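Local atomic coordinates of bifunctional cytochrome P450/NADPH--P450 reductase (Deinococcus aerius, PDB entry 7F3H), a protein that hydroxylates organic substrates at a heme iron in its cytochrome P450 domain, drawing electrons from NADPH, probably through a fused reductase domain. Residues Asp26-Leu30 / Lys437-Ser441; Arg51-Tyr57 / Gln355-Leu360; Met116-Phe120 / Pro307-Val312. All blocks are in the same frame, centred on the assembly; numbering follows the deposited sequence.

How the contacts relate
Contact 2 (51-57 with 355-360) is the buried one, a pairing of parallel strands held by backbone hydrogen bonds, with aliphatic side chains on its faces. Contact 1 (26-30 with 437-441) lies at the surface, where a loop and the first turn of helix 28-38 meet strand 438-440 through one backbone bond and one glutamine. These two touch, V29 CG2 lying 3.7 Å from L360 CD1, and helix 28-38 also packs on contact 2 through F32 and A36. Contact 3 (116-120 with 307-312), on the opposite side of the chain's centre, joins helix 113-137 to the start of helix 309-313 and the loop residues just before it; it is partly buried and rests on aromatic rings.

Contact 1 of 3, residues Asp26-Leu30 / Lys437-Ser441; sequences DAPVL and KVKQS
Q440 reaches V29 with its amide, and the two side chains cross at about a right angle. With CG anti to the backbone N (chi1 -170°) and the chain extended beyond it, Q440 projects OE1 to the start of helix 28-38. There OE1 accepts from V29 N at 3.1 Å in a nearly straight bond (167° at the hydrogen). P28 suits the preceding place because its nitrogen has no hydrogen to satisfy, and its CD rests 3.2 Å from Q440 OE1; on the other branch of the amide, NE2 lies 3.6 Å from V29 CB. Q440 also gives its backbone N to D26 O at 2.9 Å, so this one residue holds both sides of A27. The methyl of A27 is small enough to sit over the strand, its CB 3.6 Å from V438 O. D26 and K439 cross obliquely. The lysine chain bends at three successive torsions, bringing CE within 3.4 Å of D26 OD1, yet its ammonium makes a salt bridge with E447 instead. In the fold, V29 turns to the loop residues P333 and N334 and to L360, while strand 438-440 pairs antiparallel with strand 444-446, so the contact sets the start of helix 28-38 against a two-stranded hairpin.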
ATOM      1  N   ASP A  26      10.664 -12.794  -9.292  1.00 36.06           N
ATOM      2  CA  ASP A  26       9.375 -12.485  -8.692  1.00 36.76           C
ATOM      3  C   ASP A  26       9.285 -11.065  -8.134  1.00 38.24           C
ATOM      4  O   ASP A  26       8.169 -10.585  -7.911  1.00 38.93           O
ATOM      5  CB  ASP A  26       9.095 -13.438  -7.531  1.00 45.26           C
ATOM      6  CG  ASP A  26       8.583 -14.780  -7.974  1.00 49.62           C
ATOM      7  OD1 ASP A  26       7.900 -14.824  -9.023  1.00 52.64           O
ATOM      8  OD2 ASP A  26       8.837 -15.770  -7.239  1.00 49.01           O
ATOM      9  N   ALA A  27      10.431 -10.396  -7.885  1.00 36.28           N
ATOM     10  CA  ALA A  27      10.474  -9.084  -7.246  1.00 35.03           C
ATOM     11  C   ALA A  27      11.753  -8.317  -7.594  1.00 24.67           C
ATOM     12  O   ALA A  27      12.659  -8.255  -6.767  1.00 26.08           O
ATOM     13  CB  ALA A  27      10.351  -9.255  -5.729  1.00 31.30           C
ATOM     14  N   PRO A  28      11.858  -7.717  -8.782  1.00 27.78           N
ATOM     15  CA  PRO A  28      13.121  -7.047  -9.176  1.00 29.85           C
ATOM     16  C   PRO A  28      13.558  -5.891  -8.278  1.00 32.76           C
ATOM     17  O   PRO A  28      14.763  -5.541  -8.278  1.00 32.03           O
ATOM     18  CB  PRO A  28      12.844  -6.569 -10.611  1.00 33.87           C
ATOM     19  CG  PRO A  28      11.374  -6.835 -10.877  1.00 24.19           C
ATOM     20  CD  PRO A  28      10.882  -7.796  -9.888  1.00 26.72           C
ATOM     21  N   VAL A  29      12.645  -5.285  -7.512  1.00 27.77           N
ATOM     22  CA  VAL A  29      13.094  -4.250  -6.585  1.00 32.85           C
ATOM     23  C   VAL A  29      14.151  -4.798  -5.623  1.00 29.59           C
ATOM     24  O   VAL A  29      15.018  -4.043  -5.162  1.00 30.25           O
ATOM     25  CB  VAL A  29      11.905  -3.604  -5.836  1.00 30.12           C
ATOM     26  CG1 VAL A  29      11.371  -4.519  -4.771  1.00 25.24           C
ATOM     27  CG2 VAL A  29      12.329  -2.227  -5.240  1.00 25.28           C
ATOM     28  N   LEU A  30      14.154  -6.111  -5.349  1.00 27.34           N
ATOM     29  CA  LEU A  30      15.190  -6.649  -4.451  1.00 34.44           C
ATOM     30  C   LEU A  30      16.562  -6.720  -5.142  1.00 32.51           C
ATOM     31  O   LEU A  30      17.615  -6.532  -4.502  1.00 30.08           O
ATOM     32  CB  LEU A  30      14.774  -8.023  -3.922  1.00 25.01           C
ATOM     33  CG  LEU A  30      13.470  -8.011  -3.126  1.00 29.39           C
ATOM     34  CD1 LEU A  30      13.193  -9.359  -2.444  1.00 22.05           C
ATOM     35  CD2 LEU A  30      13.510  -6.884  -2.120  1.00 27.67           C
ATOM     36  N   LYS A 437       9.085 -15.331   0.787  1.00 32.55           N
ATOM     37  CA  LYS A 437       9.049 -15.241  -0.674  1.00 36.11           C
ATOM     38  C   LYS A 437       8.197 -14.023  -1.010  1.00 33.64           C
ATOM     39  O   LYS A 437       7.011 -13.975  -0.666  1.00 31.40           O
ATOM     40  CB  LYS A 437       8.488 -16.515  -1.331  1.00 38.99           C
ATOM     41  CG  LYS A 437       9.061 -16.816  -2.739  1.00 44.93           C
ATOM     42  CD  LYS A 437       8.323 -17.944  -3.492  1.00 57.52           C
ATOM     43  CE  LYS A 437       9.081 -19.289  -3.372  1.00 64.86           C
ATOM     44  NZ  LYS A 437       8.775 -20.271  -4.461  1.00 52.32           N
ATOM     45  N   VAL A 438       8.829 -12.999  -1.581  1.00 39.04           N
ATOM     46  CA  VAL A 438       8.191 -11.719  -1.882  1.00 37.44           C
ATOM     47  C   VAL A 438       7.786 -11.673  -3.356  1.00 36.09           C
ATOM     48  O   VAL A 438       8.571 -12.037  -4.239  1.00 39.02           O
ATOM     49  CB  VAL A 438       9.126 -10.557  -1.524  1.00 34.12           C
ATOM     50  CG1 VAL A 438       8.454  -9.235  -1.829  1.00 34.30           C
ATOM     51  CG2 VAL A 438       9.514 -10.654  -0.065  1.00 28.07           C
ATOM     52  N   LYS A 439       6.544 -11.291  -3.628  1.00 36.74           N
ATOM     53  CA  LYS A 439       6.095 -11.091  -4.999  1.00 37.58           C
ATOM     54  C   LYS A 439       5.783  -9.614  -5.214  1.00 35.55           C
ATOM     55  O   LYS A 439       5.156  -8.963  -4.361  1.00 37.16           O
ATOM     56  CB  LYS A 439       4.871 -11.966  -5.337  1.00 45.16           C
ATOM     57  CG  LYS A 439       4.339 -11.851  -6.809  1.00 50.12           C
ATOM     58  CD  LYS A 439       5.126 -12.550  -7.921  1.00 52.42           C
ATOM     59  CE  LYS A 439       4.834 -14.060  -7.851  1.00 55.71           C
ATOM     60  NZ  LYS A 439       3.395 -14.368  -8.221  1.00 57.79           N
ATOM     61  N   GLN A 440       6.248  -9.097  -6.354  1.00 34.80           N
ATOM     62  CA  GLN A 440       6.086  -7.710  -6.757  1.00 35.78           C
ATOM     63  C   GLN A 440       5.117  -7.616  -7.937  1.00 34.88           C
ATOM     64  O   GLN A 440       5.324  -8.256  -8.973  1.00 30.28           O
ATOM     65  CB  GLN A 440       7.434  -7.098  -7.138  1.00 26.18           C
ATOM     66  CG  GLN A 440       7.305  -5.603  -7.317  1.00 25.75           C
ATOM     67  CD  GLN A 440       8.622  -4.946  -7.568  1.00 29.87           C
ATOM     68  OE1 GLN A 440       9.628  -5.615  -7.858  1.00 32.00           O
ATOM     69  NE2 GLN A 440       8.642  -3.626  -7.458  1.00 30.34           N
ATOM     70  N   SER A 441       4.074  -6.798  -7.771  1.00 33.83           N
ATOM     71  CA  SER A 441       3.160  -6.348  -8.808  1.00 27.63           C
ATOM     72  C   SER A 441       3.066  -4.831  -8.708  1.00 35.51           C
ATOM     73  O   SER A 441       4.081  -4.136  -8.848  1.00 40.73           O
ATOM     74  CB  SER A 441       1.803  -7.014  -8.626  1.00 37.07           C
ATOM     75  OG  SER A 441       1.231  -6.637  -7.381  1.00 37.74           O
TER

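Contact 2 of 3, residues Arg51-Tyr57 / Gln355-Leu360; sequences RTLIQAY and QQVALL
A56 and L360 lie at the tight end of the contact, where A56 O accepts from L360 N at 2.7 Å. Just before it, A56 N meets A358 O at 2.8 Å, nearly along the C=O axis, and A358 N bonds to I54 O at 2.9 Å. A methyl suits A56, whose face of the sheet is met by helix 59-65: its CB packs 3.7 Å from V357 CG1, and L65 touches both residues. L360, just ahead of helix 361-365, lies side by side with Y57, whose hydroxyl bonds to I39 O. This is the parallel pairing at the middle of the mixed beta sheet of the P450 fold; strand 43-48 flanks one partner and strand 336-339 the other, both antiparallel. The short strands diverge by 39°, and toward R51 the backbones part. Here a water bridges the strands in place of a direct bond, accepting from I54 N and donating to Q356 O. Q355 folds back at chi2 (59°) to span the widened gap: NE2 donates in plane to a lone pair of Q356 O, and to T52 O at 3.2 Å from above that carbonyl's plane. I54 CD1 covers the bent chain, 3.6 Å from Q355 CG. R51 is exposed and poorly ordered, its guanidinium loosely placed beside Q356.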
ATOM      1  N   ARG A  51      14.780   2.829 -22.849  1.00 75.66           N
ATOM      2  CA  ARG A  51      14.909   3.789 -21.755  1.00 71.30           C
ATOM      3  C   ARG A  51      16.100   3.624 -20.813  1.00 62.28           C
ATOM      4  O   ARG A  51      16.777   2.598 -20.722  1.00 60.74           O
ATOM      5  CB  ARG A  51      13.741   3.733 -20.811  1.00 77.72           C
ATOM      6  CG  ARG A  51      12.617   4.651 -20.823  1.00 86.32           C
ATOM      7  CD  ARG A  51      12.288   3.991 -19.522  1.00 90.31           C
ATOM      8  NE  ARG A  51      12.193   4.788 -18.316  1.00 93.72           N
ATOM      9  CZ  ARG A  51      11.803   4.271 -17.153  1.00 88.10           C
ATOM     10  NH1 ARG A  51      11.484   2.982 -17.058  1.00 84.18           N
ATOM     11  NH2 ARG A  51      11.806   5.037 -16.069  1.00 86.29           N
ATOM     12  N   THR A  52      16.290   4.718 -20.062  1.00 59.24           N
ATOM     13  CA  THR A  52      17.133   4.818 -18.880  1.00 51.29           C
ATOM     14  C   THR A  52      16.321   4.642 -17.598  1.00 45.35           C
ATOM     15  O   THR A  52      15.352   5.378 -17.369  1.00 41.18           O
ATOM     16  CB  THR A  52      17.803   6.196 -18.854  1.00 46.13           C
ATOM     17  OG1 THR A  52      18.597   6.365 -20.038  1.00 42.10           O
ATOM     18  CG2 THR A  52      18.671   6.338 -17.590  1.00 40.05           C
ATOM     19  N   LEU A  53      16.739   3.707 -16.733  1.00 41.80           N
ATOM     20  CA  LEU A  53      16.142   3.569 -15.403  1.00 38.52           C
ATOM     21  C   LEU A  53      17.124   4.111 -14.368  1.00 39.05           C
ATOM     22  O   LEU A  53      18.307   3.752 -14.384  1.00 30.82           O
ATOM     23  CB  LEU A  53      15.756   2.115 -15.084  1.00 37.00           C
ATOM     24  CG  LEU A  53      14.948   1.791 -13.799  1.00 36.08           C
ATOM     25  CD1 LEU A  53      13.561   2.441 -13.792  1.00 48.16           C
ATOM     26  CD2 LEU A  53      14.779   0.286 -13.610  1.00 37.01           C
ATOM     27  N   ILE A  54      16.658   5.033 -13.516  1.00 37.57           N
ATOM     28  CA  ILE A  54      17.485   5.621 -12.464  1.00 30.56           C
ATOM     29  C   ILE A  54      16.866   5.278 -11.116  1.00 31.96           C
ATOM     30  O   ILE A  54      15.643   5.400 -10.942  1.00 29.92           O
ATOM     31  CB  ILE A  54      17.634   7.140 -12.646  1.00 32.02           C
ATOM     32  CG1 ILE A  54      18.144   7.419 -14.062  1.00 28.16           C
ATOM     33  CG2 ILE A  54      18.561   7.733 -11.587  1.00 25.58           C
ATOM     34  CD1 ILE A  54      18.365   8.857 -14.355  1.00 23.81           C
ATOM     35  N   GLN A  55      17.713   4.832 -10.173  1.00 30.47           N
ATOM     36  CA  GLN A  55      17.303   4.471  -8.813  1.00 32.94           C
ATOM     37  C   GLN A  55      18.006   5.353  -7.776  1.00 32.14           C
ATOM     38  O   GLN A  55      19.237   5.495  -7.813  1.00 27.93           O
ATOM     39  CB  GLN A  55      17.604   2.995  -8.532  1.00 30.64           C
ATOM     40  CG  GLN A  55      16.806   2.006  -9.394  1.00 30.86           C
ATOM     41  CD  GLN A  55      15.387   1.819  -8.915  1.00 28.76           C
ATOM     42  OE1 GLN A  55      15.028   2.209  -7.801  1.00 30.10           O
ATOM     43  NE2 GLN A  55      14.577   1.188  -9.739  1.00 33.72           N
ATOM     44  N   ALA A  56      17.227   5.939  -6.848  1.00 30.35           N
ATOM     45  CA  ALA A  56      17.776   6.836  -5.833  1.00 29.38           C
ATOM     46  C   ALA A  56      17.409   6.398  -4.427  1.00 29.40           C
ATOM     47  O   ALA A  56      16.245   6.104  -4.152  1.00 30.80           O
ATOM     48  CB  ALA A  56      17.283   8.247  -6.019  1.00 28.33           C
ATOM     49  N   TYR A  57      18.396   6.458  -3.519  1.00 30.33           N
ATOM     50  CA  TYR A  57      18.259   5.981  -2.145  1.00 30.82           C
ATOM     51  C   TYR A  57      19.112   6.744  -1.118  1.00 30.21           C
ATOM     52  O   TYR A  57      18.956   6.523   0.087  1.00 29.90           O
ATOM     53  CB  TYR A  57      18.537   4.464  -2.122  1.00 31.78           C
ATOM     54  CG  TYR A  57      19.810   4.062  -2.839  1.00 30.35           C
ATOM     55  CD1 TYR A  57      19.804   3.887  -4.230  1.00 27.69           C
ATOM     56  CD2 TYR A  57      20.995   3.815  -2.148  1.00 28.63           C
ATOM     57  CE1 TYR A  57      20.942   3.550  -4.910  1.00 24.80           C
ATOM     58  CE2 TYR A  57      22.146   3.451  -2.833  1.00 27.11           C
ATOM     59  CZ  TYR A  57      22.107   3.330  -4.212  1.00 26.92           C
ATOM     60  OH  TYR A  57      23.229   2.962  -4.909  1.00 31.31           O
ATOM     61  N   GLN A 355      13.015  13.001 -17.347  1.00 32.73           N
ATOM     62  CA  GLN A 355      13.596  11.765 -16.827  1.00 32.85           C
ATOM     63  C   GLN A 355      12.921  11.378 -15.509  1.00 29.79           C
ATOM     64  O   GLN A 355      12.719  12.229 -14.636  1.00 30.29           O
ATOM     65  CB  GLN A 355      15.107  11.942 -16.631  1.00 31.28           C
ATOM     66  CG  GLN A 355      15.817  10.751 -16.039  1.00 37.44           C
ATOM     67  CD  GLN A 355      15.661   9.470 -16.877  1.00 38.79           C
ATOM     68  OE1 GLN A 355      16.017   9.433 -18.069  1.00 31.64           O
ATOM     69  NE2 GLN A 355      15.166   8.408 -16.241  1.00 30.03           N
ATOM     70  N   GLN A 356      12.497  10.116 -15.405  1.00 27.07           N
ATOM     71  CA  GLN A 356      12.000   9.546 -14.149  1.00 27.97           C
ATOM     72  C   GLN A 356      13.156   9.156 -13.230  1.00 30.17           C
ATOM     73  O   GLN A 356      14.160   8.591 -13.681  1.00 33.44           O
ATOM     74  CB  GLN A 356      11.172   8.284 -14.413  1.00 27.91           C
ATOM     75  CG  GLN A 356       9.754   8.506 -14.866  1.00 33.01           C
ATOM     76  CD  GLN A 356       8.996   7.210 -14.979  1.00 31.35           C
ATOM     77  OE1 GLN A 356       8.644   6.599 -13.975  1.00 34.08           O
ATOM     78  NE2 GLN A 356       8.775   6.759 -16.203  1.00 39.61           N
ATOM     79  N   VAL A 357      12.992   9.399 -11.934  1.00 26.33           N
ATOM     80  CA  VAL A 357      13.889   8.868 -10.906  1.00 29.68           C
ATOM     81  C   VAL A 357      13.051   8.092  -9.908  1.00 26.51           C
ATOM     82  O   VAL A 357      12.102   8.641  -9.330  1.00 29.94           O
ATOM     83  CB  VAL A 357      14.684   9.967 -10.195  1.00 26.00           C
ATOM     84  CG1 VAL A 357      15.624   9.335  -9.155  1.00 22.27           C
ATOM     85  CG2 VAL A 357      15.442  10.787 -11.209  1.00 25.57           C
ATOM     86  N   ALA A 358      13.312   6.791  -9.803  1.00 26.97           N
ATOM     87  CA  ALA A 358      12.626   5.956  -8.830  1.00 29.68           C
ATOM     88  C   ALA A 358      13.248   6.129  -7.443  1.00 26.33           C
ATOM     89  O   ALA A 358      14.477   6.105  -7.294  1.00 28.55           O
ATOM     90  CB  ALA A 358      12.658   4.491  -9.282  1.00 23.29           C
ATOM     91  N   LEU A 359      12.404   6.301  -6.425  1.00 22.09           N
ATOM     92  CA  LEU A 359      12.868   6.224  -5.039  1.00 23.99           C
ATOM     93  C   LEU A 359      12.984   4.760  -4.622  1.00 26.06           C
ATOM     94  O   LEU A 359      11.970   4.059  -4.481  1.00 29.64           O
ATOM     95  CB  LEU A 359      11.935   6.973  -4.094  1.00 23.24           C
ATOM     96  CG  LEU A 359      11.428   8.363  -4.467  1.00 27.22           C
ATOM     97  CD1 LEU A 359      10.587   8.903  -3.349  1.00 26.70           C
ATOM     98  CD2 LEU A 359      12.589   9.282  -4.705  1.00 29.99           C
ATOM     99  N   LEU A 360      14.204   4.304  -4.352  1.00 25.23           N
ATOM    100  CA  LEU A 360      14.420   2.900  -3.980  1.00 29.53           C
ATOM    101  C   LEU A 360      14.170   2.732  -2.475  1.00 27.70           C
ATOM    102  O   LEU A 360      15.086   2.655  -1.653  1.00 28.87           O
ATOM    103  CB  LEU A 360      15.819   2.463  -4.412  1.00 26.57           C
ATOM    104  CG  LEU A 360      16.168   0.992  -4.254  1.00 31.09           C
ATOM    105  CD1 LEU A 360      15.196   0.071  -5.032  1.00 25.58           C
ATOM    106  CD2 LEU A 360      17.621   0.776  -4.680  1.00 23.79           C
TER
HETATM  107  O   HOH W   1      13.858   5.540 -13.717  1.00 28.12           O

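Contact 3 of 3, residues Met116-Phe120 / Pro307-Val312; sequences MKGYF and PTYDTV
F120 packs its ring against Y309, CG lying 3.9 Å from the tyrosine CB. Taking the ring-on-backbone contacts first, chi1 at 177° turns the phenyl opposite the backbone N, and it reaches out from helix 113-137 to lie flat against the start of helix 309-313. The T308-Y309 peptide covers one face: Y309 N stands 3.4 Å above the F120 ring plane, over its centre, and T308 C lies nearer the rim. P307 O comes up at the edge instead, 3.4 Å from F120 CZ. A flat, apolar ring suits this place because it can rest on a peptide without asking for a polar partner.

Apolar packing adds V312 CG2, which touches F120 CE1 at 3.8 Å, and M116 CB, which meets Y309 CE1 at 3.7 Å, obliquely, before its thioether turns away. Cutting F120 back to an alanine is likely to take this ring's cover from the T308-Y309 peptide and its contact from V312, opening a gap between the helices.

The tyrosine ring takes a CH-pi contact: K117 CB lies over one face, and the lysine chain then runs on, extended, to an exposed end.

Polar interactions lie within the segments or beyond them. T308 N donates to T311 OG1 at 3.1 Å and T311 N to T308 OG1 at 3.2 Å, while the hydroxyl of Y309 bonds to Q113 NE2, so the phenol can pack at its ring and still satisfy its end.

F120 and P307 also rest on helix 408-425, which in P450s follows the heme-ligating cysteine loop. The reciprocal threonine bonds are a capping box, the classic N-terminal closure of a helix, here starting the short helix 309-313 ahead of helix 317-329, which carries the family's ExxR motif.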
ATOM      1  N   MET A 116     -11.718   9.177  11.461  1.00 33.59           N
ATOM      2  CA  MET A 116     -11.569   7.729  11.507  1.00 32.56           C
ATOM      3  C   MET A 116     -12.594   7.087  12.431  1.00 33.51           C
ATOM      4  O   MET A 116     -13.067   5.975  12.152  1.00 34.23           O
ATOM      5  CB  MET A 116     -10.143   7.392  11.935  1.00 29.61           C
ATOM      6  CG  MET A 116      -9.128   7.659  10.813  1.00 32.91           C
ATOM      7  SD  MET A 116      -9.272   6.612   9.344  1.00 35.06           S
ATOM      8  CE  MET A 116      -9.628   7.776   8.019  1.00 31.35           C
ATOM      9  N   LYS A 117     -12.956   7.770  13.521  1.00 35.14           N
ATOM     10  CA  LYS A 117     -13.997   7.261  14.410  1.00 36.80           C
ATOM     11  C   LYS A 117     -15.259   6.913  13.621  1.00 37.34           C
ATOM     12  O   LYS A 117     -15.862   5.851  13.834  1.00 31.91           O
ATOM     13  CB  LYS A 117     -14.304   8.283  15.509  1.00 30.87           C
ATOM     14  CG  LYS A 117     -14.905   7.634  16.752  1.00 45.72           C
ATOM     15  CD  LYS A 117     -15.664   8.603  17.657  1.00 40.52           C
ATOM     16  CE  LYS A 117     -16.713   7.837  18.464  1.00 38.67           C
ATOM     17  NZ  LYS A 117     -17.031   8.547  19.720  1.00 51.98           N
ATOM     18  N   GLY A 118     -15.611   7.751  12.634  1.00 32.15           N
ATOM     19  CA  GLY A 118     -16.793   7.490  11.824  1.00 35.50           C
ATOM     20  C   GLY A 118     -16.782   6.150  11.111  1.00 33.92           C
ATOM     21  O   GLY A 118     -17.841   5.679  10.674  1.00 38.59           O
ATOM     22  N   TYR A 119     -15.596   5.588  10.878  1.00 34.84           N
ATOM     23  CA  TYR A 119     -15.409   4.346  10.150  1.00 34.40           C
ATOM     24  C   TYR A 119     -15.190   3.145  11.058  1.00 34.89           C
ATOM     25  O   TYR A 119     -15.272   2.006  10.579  1.00 35.64           O
ATOM     26  CB  TYR A 119     -14.218   4.477   9.191  1.00 31.96           C
ATOM     27  CG  TYR A 119     -14.320   5.636   8.218  1.00 26.73           C
ATOM     28  CD1 TYR A 119     -15.459   5.839   7.472  1.00 31.44           C
ATOM     29  CD2 TYR A 119     -13.277   6.520   8.057  1.00 27.58           C
ATOM     30  CE1 TYR A 119     -15.555   6.886   6.577  1.00 29.41           C
ATOM     31  CE2 TYR A 119     -13.360   7.579   7.163  1.00 28.57           C
ATOM     32  CZ  TYR A 119     -14.500   7.763   6.428  1.00 29.54           C
ATOM     33  OH  TYR A 119     -14.573   8.815   5.520  1.00 27.43           O
ATOM     34  N   PHE A 120     -14.993   3.367  12.362  1.00 34.45           N
ATOM     35  CA  PHE A 120     -14.533   2.297  13.243  1.00 31.21           C
ATOM     36  C   PHE A 120     -15.465   1.095  13.227  1.00 33.20           C
ATOM     37  O   PHE A 120     -15.021  -0.053  13.036  1.00 30.16           O
ATOM     38  CB  PHE A 120     -14.414   2.814  14.671  1.00 31.77           C
ATOM     39  CG  PHE A 120     -14.011   1.757  15.640  1.00 25.46           C
ATOM     40  CD1 PHE A 120     -12.700   1.318  15.675  1.00 27.72           C
ATOM     41  CD2 PHE A 120     -14.930   1.198  16.494  1.00 21.83           C
ATOM     42  CE1 PHE A 120     -12.295   0.329  16.561  1.00 31.76           C
ATOM     43  CE2 PHE A 120     -14.545   0.198  17.392  1.00 31.14           C
ATOM     44  CZ  PHE A 120     -13.220  -0.242  17.419  1.00 32.82           C
ATOM     45  N   PRO A 307     -13.140  -3.692  21.524  1.00 34.33           N
ATOM     46  CA  PRO A 307     -12.532  -2.362  21.545  1.00 30.19           C
ATOM     47  C   PRO A 307     -13.470  -1.314  20.957  1.00 34.31           C
ATOM     48  O   PRO A 307     -14.452  -1.623  20.270  1.00 24.74           O
ATOM     49  CB  PRO A 307     -11.268  -2.525  20.685  1.00 36.81           C
ATOM     50  CG  PRO A 307     -11.560  -3.696  19.763  1.00 33.66           C
ATOM     51  CD  PRO A 307     -12.505  -4.600  20.541  1.00 35.11           C
ATOM     52  N   THR A 308     -13.192  -0.059  21.335  1.00 34.10           N
ATOM     53  CA  THR A 308     -13.685   1.143  20.672  1.00 32.07           C
ATOM     54  C   THR A 308     -12.543   1.774  19.879  1.00 32.76           C
ATOM     55  O   THR A 308     -11.401   1.296  19.901  1.00 32.86           O
ATOM     56  CB  THR A 308     -14.202   2.188  21.660  1.00 30.95           C
ATOM     57  OG1 THR A 308     -13.090   2.685  22.407  1.00 29.59           O
ATOM     58  CG2 THR A 308     -15.291   1.631  22.579  1.00 29.68           C
ATOM     59  N   TYR A 309     -12.879   2.836  19.134  1.00 32.78           N
ATOM     60  CA  TYR A 309     -11.842   3.644  18.496  1.00 36.33           C
ATOM     61  C   TYR A 309     -10.869   4.205  19.529  1.00 36.38           C
ATOM     62  O   TYR A 309      -9.668   4.350  19.249  1.00 37.36           O
ATOM     63  CB  TYR A 309     -12.479   4.751  17.662  1.00 31.04           C
ATOM     64  CG  TYR A 309     -11.510   5.768  17.121  1.00 32.28           C
ATOM     65  CD1 TYR A 309     -10.705   5.483  16.018  1.00 30.99           C
ATOM     66  CD2 TYR A 309     -11.412   7.037  17.697  1.00 34.24           C
ATOM     67  CE1 TYR A 309      -9.815   6.436  15.504  1.00 29.94           C
ATOM     68  CE2 TYR A 309     -10.525   7.990  17.188  1.00 31.55           C
ATOM     69  CZ  TYR A 309      -9.737   7.680  16.097  1.00 27.10           C
ATOM     70  OH  TYR A 309      -8.870   8.617  15.616  1.00 31.40           O
ATOM     71  N   ASP A 310     -11.376   4.541  20.722  1.00 38.63           N
ATOM     72  CA  ASP A 310     -10.500   4.996  21.794  1.00 33.47           C
ATOM     73  C   ASP A 310      -9.474   3.932  22.138  1.00 32.56           C
ATOM     74  O   ASP A 310      -8.298   4.241  22.379  1.00 35.79           O
ATOM     75  CB  ASP A 310     -11.318   5.365  23.034  1.00 36.30           C
ATOM     76  CG  ASP A 310     -10.584   6.334  23.944  1.00 46.30           C
ATOM     77  OD1 ASP A 310     -10.230   7.421  23.426  1.00 52.16           O
ATOM     78  OD2 ASP A 310     -10.328   6.002  25.138  1.00 46.54           O
ATOM     79  N   THR A 311      -9.905   2.674  22.216  1.00 32.87           N
ATOM     80  CA  THR A 311      -8.942   1.614  22.473  1.00 33.46           C
ATOM     81  C   THR A 311      -7.805   1.685  21.473  1.00 32.53           C
ATOM     82  O   THR A 311      -6.629   1.700  21.855  1.00 31.96           O
ATOM     83  CB  THR A 311      -9.612   0.252  22.426  1.00 31.45           C
ATOM     84  OG1 THR A 311     -10.802   0.299  23.214  1.00 31.06           O
ATOM     85  CG2 THR A 311      -8.652  -0.810  22.982  1.00 29.82           C
ATOM     86  N   VAL A 312      -8.146   1.777  20.182  1.00 30.15           N
ATOM     87  CA  VAL A 312      -7.122   1.807  19.148  1.00 31.72           C
ATOM     88  C   VAL A 312      -6.174   2.972  19.371  1.00 29.81           C
ATOM     89  O   VAL A 312      -4.949   2.826  19.239  1.00 29.81           O
ATOM     90  CB  VAL A 312      -7.768   1.871  17.753  1.00 32.16           C
ATOM     91  CG1 VAL A 312      -6.673   2.020  16.695  1.00 33.52           C
ATOM     92  CG2 VAL A 312      -8.607   0.616  17.491  1.00 27.72           C
TER